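Side-chain contacts in superoxide dismutase (PDB 4GUN), which probably catalyses the dismutation of superoxide to hydrogen peroxide and dioxygen at a manganese site: residues A[6-11]-A[75-80]; A[38-43]-A[153-158]; A[80-85]-A[201-206]; A[121-126]-A[190-195]. The protein carries 2 engineered substitutions. All coordinates share one frame; numbering follows the deposited sequence.

Contact 1: A[6-11]-A[75-80]; sequences EKISLP and GGHTNH. With MN (manganese (II) ion), chain Q.
One residue before H77, whose ring packs against I8, the carbonyl oxygen of G76 is gripped twice by H80. The backbone N of H80 reaches G76 O at 3.0 Å as an ordinary helical bond, and its ring ND1 reaches G76 O at 2.7 Å with an angle of 154° at the hydrogen. The two donors arrive from opposite faces of the carbonyl plane, while the oxygen lies in the plane of the H80 ring. This fixes the ring's rotation and points its other nitrogen, NE2, at the manganese, 2.1 Å away.

On the helix side facing 6-11, H77 swings its ring out with CG anti to the backbone N (chi1 172°). The CD1 methyl of I8 sits over one face, 3.6 Å from the ring centroid, a CH-pi contact displaced toward the rim. S9 O approaches H77 CE1 obliquely at 3.4 Å, and P11 CD slides past more loosely. The polar end of H77 is held by H37 NE2, which bonds to its ND1, and L60 of a second subunit packs on both I8 and H77. One turn on from H77, H80 joins H32, D170 and H174 in the metal site characteristic of iron/manganese superoxide dismutases.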
# COMPACT_ATOMS: atom_id res chain seq x y z
N GLU A 6 1.89 -23.13 -20.05
CA GLU A 6 1.74 -21.97 -19.18
C GLU A 6 1.58 -22.38 -17.71
O GLU A 6 1.73 -21.53 -16.83
CB GLU A 6 0.52 -21.12 -19.60
CG GLU A 6 0.59 -20.54 -21.00
CD GLU A 6 -0.70 -19.91 -21.50
OE1 GLU A 6 -1.77 -20.27 -20.97
OE2 GLU A 6 -0.63 -19.06 -22.41
N LYS A 7 1.23 -23.66 -17.45
CA LYS A 7 0.99 -24.20 -16.12
C LYS A 7 2.27 -24.35 -15.34
O LYS A 7 3.25 -24.86 -15.88
CB LYS A 7 0.32 -25.58 -16.22
CG LYS A 7 -1.19 -25.54 -16.40
CD LYS A 7 -1.81 -26.94 -16.34
CE LYS A 7 -2.03 -27.44 -14.92
NZ LYS A 7 -2.74 -28.75 -14.90
N ILE A 8 2.27 -23.92 -14.06
CA ILE A 8 3.42 -24.09 -13.17
C ILE A 8 3.19 -25.35 -12.31
O ILE A 8 2.05 -25.80 -12.15
CB ILE A 8 3.74 -22.84 -12.30
CG1 ILE A 8 2.61 -22.51 -11.30
CG2 ILE A 8 4.12 -21.63 -13.19
CD1 ILE A 8 2.98 -21.63 -10.16
N SER A 9 4.27 -25.90 -11.76
CA SER A 9 4.16 -27.10 -10.92
C SER A 9 5.03 -26.98 -9.70
O SER A 9 5.91 -26.11 -9.64
CB SER A 9 4.47 -28.35 -11.74
OG SER A 9 5.79 -28.35 -12.24
N LEU A 10 4.76 -27.80 -8.69
CA LEU A 10 5.53 -27.79 -7.46
C LEU A 10 6.95 -28.27 -7.77
O LEU A 10 7.08 -29.34 -8.37
CB LEU A 10 4.87 -28.72 -6.42
CG LEU A 10 5.45 -28.70 -5.00
CD1 LEU A 10 5.08 -27.44 -4.28
CD2 LEU A 10 4.94 -29.91 -4.20
N PRO A 11 8.02 -27.51 -7.43
CA PRO A 11 9.38 -28.00 -7.74
C PRO A 11 9.79 -29.17 -6.84
O PRO A 11 9.22 -29.37 -5.77
CB PRO A 11 10.26 -26.77 -7.47
CG PRO A 11 9.53 -26.04 -6.36
CD PRO A 11 8.07 -26.22 -6.72
N GLY A 75 3.91 -14.69 -7.08
CA GLY A 75 4.93 -14.27 -6.13
C GLY A 75 5.23 -15.36 -5.12
O GLY A 75 6.40 -15.64 -4.84
N GLY A 76 4.18 -15.98 -4.59
CA GLY A 76 4.32 -17.08 -3.62
C GLY A 76 5.11 -18.24 -4.17
O GLY A 76 5.96 -18.79 -3.48
N HIS A 77 4.85 -18.61 -5.45
CA HIS A 77 5.58 -19.70 -6.12
C HIS A 77 7.05 -19.34 -6.30
O HIS A 77 7.92 -20.17 -5.99
CB HIS A 77 4.96 -20.02 -7.49
CG HIS A 77 5.79 -20.99 -8.29
ND1 HIS A 77 5.92 -22.33 -7.91
CD2 HIS A 77 6.43 -20.80 -9.47
CE1 HIS A 77 6.67 -22.89 -8.85
NE2 HIS A 77 7.03 -22.01 -9.79
N THR A 78 7.32 -18.11 -6.78
CA THR A 78 8.68 -17.59 -7.02
C THR A 78 9.46 -17.52 -5.71
O THR A 78 10.61 -17.99 -5.66
CB THR A 78 8.60 -16.21 -7.70
OG1 THR A 78 7.97 -16.37 -8.97
CG2 THR A 78 9.97 -15.55 -7.87
N ASN A 79 8.85 -16.95 -4.66
CA ASN A 79 9.49 -16.80 -3.34
C ASN A 79 9.83 -18.15 -2.69
O ASN A 79 10.95 -18.35 -2.23
CB ASN A 79 8.64 -15.94 -2.40
CG ASN A 79 8.60 -14.46 -2.76
OD1 ASN A 79 9.48 -13.94 -3.44
ND2 ASN A 79 7.58 -13.74 -2.28
N HIS A 80 8.85 -19.08 -2.66
CA HIS A 80 9.07 -20.40 -2.08
C HIS A 80 10.11 -21.22 -2.85
O HIS A 80 10.98 -21.80 -2.21
CB HIS A 80 7.74 -21.13 -1.83
CG HIS A 80 6.98 -20.54 -0.67
ND1 HIS A 80 6.10 -19.48 -0.84
CD2 HIS A 80 7.05 -20.83 0.65
CE1 HIS A 80 5.63 -19.21 0.36
NE2 HIS A 80 6.15 -20.01 1.29
MN MN Q . 5.96 -19.47 3.34
O HOH W 1 5.48 -17.41 2.92

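Contact 2: A[38-43]-A[153-158]; sequences VAYVNG and ANQDTI
Y40 sets the phenol end of its ring against the folded side chain of Q155, with OH, CZ and CE1 doing the touching. The two side chains cross at about a right angle, and the ring and amide planes stand 62° apart, so this is an oblique meeting and not a stack. Q155 NE2 gives a hydrogen bond to Y40 OH at 2.9 Å. It is distinctly bent, 131° at the hydrogen, because the hydroxyl lies off the amide plane, and the same nitrogen comes within 3.3 Å of Y40 CZ. Behind it, Q155 CG rests 3.9 Å from Y40 CE1. A bend at chi2 (-55°) folds the glutamine so that both CG and the amide reach the phenol end of the ring.

The other end of the amide is also held: N79 ND2 donates to Q155 OE1, and W134 NE1 adds a weak bond. With OE1 taken by these donors, the amide is oriented so that NE2 turns to the tyrosine, and it also stands close to the water bound to manganese. A tyrosine and a glutamine placed like this are the familiar second-shell pair of manganese superoxide dismutases.

Q155 is carried by a type II' turn from A153 to D156, closed by D156 N to A153 O at 3.0 Å, just after strand 146-153. Y40 projects from helix 26-56 and meets H80 and, edge-to-face, F72 of helix 60-85, while W172 of a loop touches both Y40 and Q155.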
# COMPACT_ATOMS: atom_id res chain seq x y z
N VAL A 38 1.92 -25.56 -2.52
CA VAL A 38 0.88 -26.20 -3.36
C VAL A 38 -0.31 -25.24 -3.62
O VAL A 38 -0.85 -25.22 -4.73
CB VAL A 38 0.43 -27.56 -2.74
CG1 VAL A 38 -0.93 -28.00 -3.27
CG2 VAL A 38 1.48 -28.64 -3.00
N ALA A 39 -0.73 -24.46 -2.59
CA ALA A 39 -1.83 -23.50 -2.70
C ALA A 39 -1.48 -22.35 -3.66
O ALA A 39 -2.35 -21.91 -4.42
CB ALA A 39 -2.21 -22.96 -1.32
N TYR A 40 -0.22 -21.91 -3.68
CA TYR A 40 0.21 -20.89 -4.65
C TYR A 40 0.31 -21.48 -6.08
O TYR A 40 -0.00 -20.77 -7.03
CB TYR A 40 1.54 -20.23 -4.24
CG TYR A 40 1.52 -19.61 -2.85
CD1 TYR A 40 0.64 -18.58 -2.54
CD2 TYR A 40 2.45 -19.99 -1.89
CE1 TYR A 40 0.63 -18.00 -1.28
CE2 TYR A 40 2.43 -19.44 -0.61
CZ TYR A 40 1.54 -18.43 -0.31
OH TYR A 40 1.54 -17.88 0.95
N VAL A 41 0.74 -22.75 -6.23
CA VAL A 41 0.82 -23.42 -7.55
C VAL A 41 -0.60 -23.45 -8.19
O VAL A 41 -0.79 -23.12 -9.37
CB VAL A 41 1.43 -24.85 -7.44
CG1 VAL A 41 1.22 -25.66 -8.73
CG2 VAL A 41 2.92 -24.79 -7.10
N ASN A 42 -1.59 -23.87 -7.38
CA ASN A 42 -2.98 -23.97 -7.79
C ASN A 42 -3.61 -22.61 -8.06
O ASN A 42 -4.29 -22.45 -9.09
CB ASN A 42 -3.78 -24.78 -6.75
CG ASN A 42 -3.41 -26.24 -6.77
OD1 ASN A 42 -2.90 -26.76 -7.77
ND2 ASN A 42 -3.70 -26.96 -5.67
N GLY A 43 -3.34 -21.65 -7.16
CA GLY A 43 -3.84 -20.30 -7.25
C GLY A 43 -3.37 -19.60 -8.50
O GLY A 43 -4.17 -18.96 -9.19
N ALA A 153 6.30 -7.25 1.40
CA ALA A 153 5.16 -7.63 2.22
C ALA A 153 4.47 -8.78 1.53
O ALA A 153 4.49 -8.83 0.30
CB ALA A 153 4.20 -6.45 2.37
N ASN A 154 3.86 -9.71 2.30
CA ASN A 154 3.07 -10.81 1.77
C ASN A 154 3.83 -11.67 0.76
O ASN A 154 4.88 -12.22 1.12
CB ASN A 154 1.71 -10.29 1.21
CG ASN A 154 0.87 -9.61 2.26
OD1 ASN A 154 0.99 -9.90 3.44
ND2 ASN A 154 -0.02 -8.71 1.86
N GLN A 155 3.33 -11.78 -0.49
CA GLN A 155 4.02 -12.54 -1.53
C GLN A 155 4.65 -11.66 -2.59
O GLN A 155 4.98 -12.13 -3.68
CB GLN A 155 3.21 -13.71 -2.12
CG GLN A 155 2.89 -14.86 -1.13
CD GLN A 155 4.09 -15.49 -0.43
OE1 GLN A 155 5.25 -15.37 -0.85
NE2 GLN A 155 3.82 -16.18 0.66
N ASP A 156 4.88 -10.38 -2.26
CA ASP A 156 5.59 -9.47 -3.17
C ASP A 156 7.04 -10.01 -3.31
O ASP A 156 7.56 -10.66 -2.39
CB ASP A 156 5.53 -8.02 -2.65
CG ASP A 156 4.11 -7.43 -2.59
OD1 ASP A 156 3.18 -8.08 -3.11
OD2 ASP A 156 3.94 -6.34 -2.01
N THR A 157 7.64 -9.84 -4.49
CA THR A 157 8.96 -10.42 -4.78
C THR A 157 9.95 -9.42 -5.37
O THR A 157 9.60 -8.26 -5.56
CB THR A 157 8.79 -11.68 -5.66
OG1 THR A 157 9.99 -12.45 -5.64
CG2 THR A 157 8.37 -11.35 -7.11
N ILE A 158 11.15 -9.89 -5.71
CA ILE A 158 12.16 -9.09 -6.41
C ILE A 158 11.84 -9.25 -7.89
O ILE A 158 12.20 -10.26 -8.50
CB ILE A 158 13.60 -9.51 -6.00
CG1 ILE A 158 13.79 -9.43 -4.45
CG2 ILE A 158 14.68 -8.69 -6.73
CD1 ILE A 158 13.31 -8.14 -3.75

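Contact 3: A[80-85]-A[201-206]; sequences HSLFWK and ESRYSA. With MN (manganese (II) ion), chain Q; SO4 (sulfate ion), chain R.
L82 and R203 make the tight part of this contact. R203 runs out fully extended from CG to NE and brings its guanidinium edge to the carbonyl of L82. NH2 bonds to L82 O at 2.9 Å, nearly straight at 171°, in the carbonyl plane on a lone pair, and the oxygen lies in the guanidinium plane as well. At the same time the CD2 methyl of L82 sits over the centre of one guanidinium face, 3.8 Å from R203 CZ. One leucine therefore meets the arginine twice, with its backbone at the edge and its branch on the flat. K85 CB closes in obliquely at 3.3 Å from R203 NH2.

Outward from there the contact loosens quickly. K85 touches only through the root of its side chain: a bend at chi2 (-80°) takes the ammonium end away on the exposed side. On the far side of helix 197-205, S205 OG lies 3.0 Å from O3 of a sulfate that probably came from the crystallisation liquor, a weak link at most.

The remaining guanidinium nitrogens are also taken, NE in a salt bridge to E199 OE2 and NH1 by N86 OD1, so the group's rotation is fixed by partners on all three nitrogens. Because L82 O belongs to the last turn of helix 60-85, the positive charge probably also gains from the negative end of the helix dipole while tying that end to the C-terminal helix.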
# COMPACT_ATOMS: atom_id res chain seq x y z
N HIS A 80 8.85 -19.08 -2.66
CA HIS A 80 9.07 -20.40 -2.08
C HIS A 80 10.11 -21.22 -2.85
O HIS A 80 10.98 -21.80 -2.21
CB HIS A 80 7.74 -21.13 -1.83
CG HIS A 80 6.98 -20.54 -0.67
ND1 HIS A 80 6.10 -19.48 -0.84
CD2 HIS A 80 7.05 -20.83 0.65
CE1 HIS A 80 5.63 -19.21 0.36
NE2 HIS A 80 6.15 -20.01 1.29
N SER A 81 10.10 -21.18 -4.21
CA SER A 81 11.10 -21.85 -5.07
C SER A 81 12.51 -21.36 -4.77
O SER A 81 13.44 -22.18 -4.71
CB SER A 81 10.78 -21.65 -6.55
OG SER A 81 9.61 -22.36 -6.91
N LEU A 82 12.68 -20.03 -4.56
CA LEU A 82 13.96 -19.42 -4.18
C LEU A 82 14.34 -19.92 -2.79
O LEU A 82 15.50 -20.26 -2.54
CB LEU A 82 13.90 -17.88 -4.16
CG LEU A 82 13.79 -17.13 -5.49
CD1 LEU A 82 13.19 -15.74 -5.27
CD2 LEU A 82 15.15 -17.02 -6.20
N PHE A 83 13.36 -19.96 -1.88
CA PHE A 83 13.57 -20.37 -0.49
C PHE A 83 14.12 -21.80 -0.39
O PHE A 83 15.19 -21.98 0.20
CB PHE A 83 12.29 -20.18 0.32
CG PHE A 83 12.40 -20.29 1.83
CD1 PHE A 83 13.30 -19.49 2.54
CD2 PHE A 83 11.55 -21.12 2.54
CE1 PHE A 83 13.37 -19.56 3.94
CE2 PHE A 83 11.61 -21.18 3.94
CZ PHE A 83 12.53 -20.42 4.63
N TRP A 84 13.46 -22.79 -1.01
CA TRP A 84 13.92 -24.18 -0.94
C TRP A 84 15.33 -24.37 -1.51
O TRP A 84 16.10 -25.18 -0.98
CB TRP A 84 12.94 -25.18 -1.59
CG TRP A 84 11.46 -24.93 -1.41
CD1 TRP A 84 10.52 -24.95 -2.39
CD2 TRP A 84 10.76 -24.70 -0.17
NE1 TRP A 84 9.27 -24.76 -1.85
CE2 TRP A 84 9.39 -24.55 -0.50
CE3 TRP A 84 11.15 -24.55 1.17
CZ2 TRP A 84 8.42 -24.25 0.46
CZ3 TRP A 84 10.18 -24.29 2.13
CH2 TRP A 84 8.84 -24.09 1.76
N LYS A 85 15.67 -23.59 -2.57
CA LYS A 85 16.97 -23.61 -3.22
C LYS A 85 18.06 -22.98 -2.41
O LYS A 85 19.23 -23.36 -2.58
CB LYS A 85 16.91 -23.07 -4.66
CG LYS A 85 16.29 -24.03 -5.67
CD LYS A 85 17.27 -25.09 -6.13
CE LYS A 85 16.81 -25.87 -7.34
NZ LYS A 85 17.90 -26.73 -7.88
N GLU A 201 26.03 -17.83 -4.27
CA GLU A 201 27.19 -17.57 -5.14
C GLU A 201 26.81 -17.76 -6.62
O GLU A 201 27.12 -16.90 -7.45
CB GLU A 201 28.32 -18.56 -4.81
CG GLU A 201 29.04 -18.33 -3.50
CD GLU A 201 30.14 -19.35 -3.23
OE1 GLU A 201 30.60 -20.02 -4.19
OE2 GLU A 201 30.52 -19.49 -2.05
N SER A 202 26.13 -18.87 -6.95
CA SER A 202 25.70 -19.17 -8.31
C SER A 202 24.72 -18.08 -8.82
O SER A 202 24.85 -17.64 -9.97
CB SER A 202 25.04 -20.54 -8.37
OG SER A 202 24.64 -20.86 -9.69
N ARG A 203 23.78 -17.63 -7.96
CA ARG A 203 22.80 -16.59 -8.31
C ARG A 203 23.47 -15.27 -8.65
O ARG A 203 23.07 -14.62 -9.63
CB ARG A 203 21.78 -16.41 -7.20
CG ARG A 203 20.79 -17.54 -7.14
CD ARG A 203 19.89 -17.38 -5.94
NE ARG A 203 18.97 -18.51 -5.82
CZ ARG A 203 18.20 -18.73 -4.76
NH1 ARG A 203 18.26 -17.91 -3.71
NH2 ARG A 203 17.42 -19.79 -4.71
N TYR A 204 24.48 -14.87 -7.87
CA TYR A 204 25.24 -13.64 -8.08
C TYR A 204 26.00 -13.66 -9.44
O TYR A 204 26.00 -12.66 -10.17
CB TYR A 204 26.24 -13.42 -6.93
CG TYR A 204 26.84 -12.03 -6.93
CD1 TYR A 204 28.00 -11.75 -7.66
CD2 TYR A 204 26.24 -10.99 -6.23
CE1 TYR A 204 28.52 -10.46 -7.72
CE2 TYR A 204 26.77 -9.70 -6.28
CZ TYR A 204 27.90 -9.44 -7.03
OH TYR A 204 28.42 -8.17 -7.06
N SER A 205 26.65 -14.79 -9.75
CA SER A 205 27.48 -14.99 -10.95
C SER A 205 26.72 -15.28 -12.23
O SER A 205 27.27 -15.07 -13.31
CB SER A 205 28.51 -16.08 -10.69
OG SER A 205 29.36 -15.63 -9.65
N ALA A 206 25.47 -15.79 -12.11
CA ALA A 206 24.58 -16.19 -13.22
C ALA A 206 24.55 -15.25 -14.42
O ALA A 206 24.53 -14.04 -14.23
CB ALA A 206 23.17 -16.43 -12.70
MN MN Q . 5.96 -19.47 3.34
S SO4 R . 32.25 -17.30 -9.23
O1 SO4 R . 32.32 -17.07 -10.68
O2 SO4 R . 32.29 -16.02 -8.56
O3 SO4 R . 31.02 -18.02 -8.89
O4 SO4 R . 33.39 -18.11 -8.80
O HOH W 1 5.48 -17.41 2.92

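Contact 4: A[121-126]-A[190-195]; sequences ITNSKL and AIWNVI
W192 lies with the rim of its indole toward helix 115-127, and both of its main partners there meet that rim near the ring plane. At the pyrrole end, NE1 gives its hydrogen to N123 OD1 at 2.7 Å, close to straight at 164°. The oxygen is almost in the indole plane, but the asparagine amide is turned 65° from it, and the donor is tilted somewhat out of the carbonyl plane. N123 and W192 run past each other in opposite directions, so they meet side by side. Further round the rim T122 crosses obliquely, its CG2 methyl 3.6 Å from W192 CZ2. With that methyl anti to the T122 backbone N it can reach the indole, while T122 OG1 bonds back to L118 O. These helices belong to the C-terminal alpha/beta domain of the iron/manganese superoxide dismutase fold, where I137 of the central strand 133-140 touches both T122 and W192. Over one indole face lies I191 CG2, 4.2 Å above the plane. The chain around the tryptophan passes from helix 184-191 into a short 3-10 turn, and at this junction N193 ND2 reaches back to A190 O at 2.9 Å from above the carbonyl plane.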
# COMPACT_ATOMS: atom_id res chain seq x y z
N ILE A 121 22.63 -7.38 9.69
CA ILE A 121 21.82 -6.40 8.96
C ILE A 121 20.51 -7.06 8.48
O ILE A 121 19.43 -6.49 8.70
CB ILE A 121 22.62 -5.70 7.84
CG1 ILE A 121 23.72 -4.80 8.43
CG2 ILE A 121 21.71 -4.90 6.92
CD1 ILE A 121 24.91 -4.56 7.51
N THR A 122 20.59 -8.26 7.89
CA THR A 122 19.41 -9.00 7.44
C THR A 122 18.47 -9.35 8.62
O THR A 122 17.25 -9.24 8.48
CB THR A 122 19.79 -10.26 6.65
OG1 THR A 122 20.68 -9.91 5.59
CG2 THR A 122 18.57 -10.97 6.06
N ASN A 123 19.05 -9.78 9.75
CA ASN A 123 18.25 -10.13 10.92
C ASN A 123 17.52 -8.91 11.47
O ASN A 123 16.39 -9.05 11.93
CB ASN A 123 19.09 -10.85 11.98
CG ASN A 123 19.43 -12.28 11.65
OD1 ASN A 123 18.75 -12.95 10.86
ND2 ASN A 123 20.51 -12.77 12.22
N SER A 124 18.15 -7.70 11.35
CA SER A 124 17.57 -6.41 11.76
C SER A 124 16.39 -6.06 10.84
O SER A 124 15.36 -5.60 11.32
CB SER A 124 18.62 -5.30 11.77
OG SER A 124 19.24 -5.23 13.04
N LYS A 125 16.53 -6.29 9.52
CA LYS A 125 15.46 -6.08 8.54
C LYS A 125 14.31 -7.04 8.79
O LYS A 125 13.15 -6.62 8.76
CB LYS A 125 15.96 -6.22 7.10
CG LYS A 125 16.63 -4.97 6.52
CD LYS A 125 15.63 -3.88 6.12
CE LYS A 125 16.00 -3.12 4.86
NZ LYS A 125 17.37 -2.55 4.90
N LEU A 126 14.62 -8.33 9.04
CA LEU A 126 13.60 -9.36 9.32
C LEU A 126 12.80 -9.00 10.58
O LEU A 126 11.58 -9.10 10.54
CB LEU A 126 14.26 -10.77 9.45
CG LEU A 126 14.68 -11.43 8.17
CD1 LEU A 126 15.82 -12.41 8.40
CD2 LEU A 126 13.46 -12.05 7.44
N ALA A 190 18.37 -18.85 14.09
CA ALA A 190 18.53 -20.26 13.73
C ALA A 190 18.65 -20.62 12.24
O ALA A 190 19.38 -21.56 11.93
CB ALA A 190 17.43 -21.08 14.37
N ILE A 191 17.91 -19.94 11.35
CA ILE A 191 17.87 -20.27 9.91
C ILE A 191 19.23 -20.20 9.19
O ILE A 191 19.44 -20.94 8.24
CB ILE A 191 16.74 -19.48 9.15
CG1 ILE A 191 16.40 -20.15 7.78
CG2 ILE A 191 17.08 -17.99 8.99
CD1 ILE A 191 15.04 -19.79 7.20
N TRP A 192 20.12 -19.29 9.62
CA TRP A 192 21.44 -19.12 8.99
C TRP A 192 22.31 -20.38 9.01
O TRP A 192 23.11 -20.57 8.11
CB TRP A 192 22.16 -17.89 9.54
CG TRP A 192 21.40 -16.64 9.24
CD1 TRP A 192 20.57 -15.96 10.09
CD2 TRP A 192 21.29 -15.99 7.97
NE1 TRP A 192 20.01 -14.89 9.46
CE2 TRP A 192 20.42 -14.89 8.14
CE3 TRP A 192 21.88 -16.20 6.71
CZ2 TRP A 192 20.12 -14.00 7.10
CZ3 TRP A 192 21.54 -15.35 5.67
CH2 TRP A 192 20.67 -14.27 5.86
N ASN A 193 22.07 -21.29 9.98
CA ASN A 193 22.72 -22.59 10.11
C ASN A 193 22.35 -23.54 8.94
O ASN A 193 23.08 -24.50 8.68
CB ASN A 193 22.37 -23.22 11.44
CG ASN A 193 22.82 -22.43 12.64
OD1 ASN A 193 24.01 -22.38 12.96
ND2 ASN A 193 21.90 -21.78 13.32
N VAL A 194 21.26 -23.27 8.21
CA VAL A 194 20.84 -24.09 7.05
C VAL A 194 20.77 -23.31 5.74
O VAL A 194 20.19 -23.79 4.76
CB VAL A 194 19.59 -24.99 7.28
CG1 VAL A 194 19.91 -26.15 8.23
CG2 VAL A 194 18.38 -24.18 7.75
N ILE A 195 21.36 -22.10 5.72
CA ILE A 195 21.36 -21.29 4.50
C ILE A 195 22.39 -21.83 3.51
O ILE A 195 23.54 -22.07 3.87
CB ILE A 195 21.46 -19.77 4.81
CG1 ILE A 195 20.13 -19.21 5.39
CG2 ILE A 195 21.95 -18.96 3.59
CD1 ILE A 195 18.83 -19.38 4.51

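Contact 1 sets the N-terminal segment on helix 60-85, and contact 2 sets helix 26-56 against the loop after strand 146-153; their centres are 8 Å apart. Contact 3 continues along helix 60-85 and shares H80 with contact 1, their centres 14 Å apart. Contact 4 stands off on the far side of the chain, its centre about 23 Å from that of contact 1, yet F83 of contact 3 touches I191 of contact 4. Along the chain, contact 1 closes before contact 3 opens, contact 2 alternates with contacts 1, 3 and 4, and contact 4 falls between the segments of contact 3. Contacts 2 and 3 both join the alpha-hairpin region to the C-terminal domain, contact 2 beside the manganese, contact 3 at the surface.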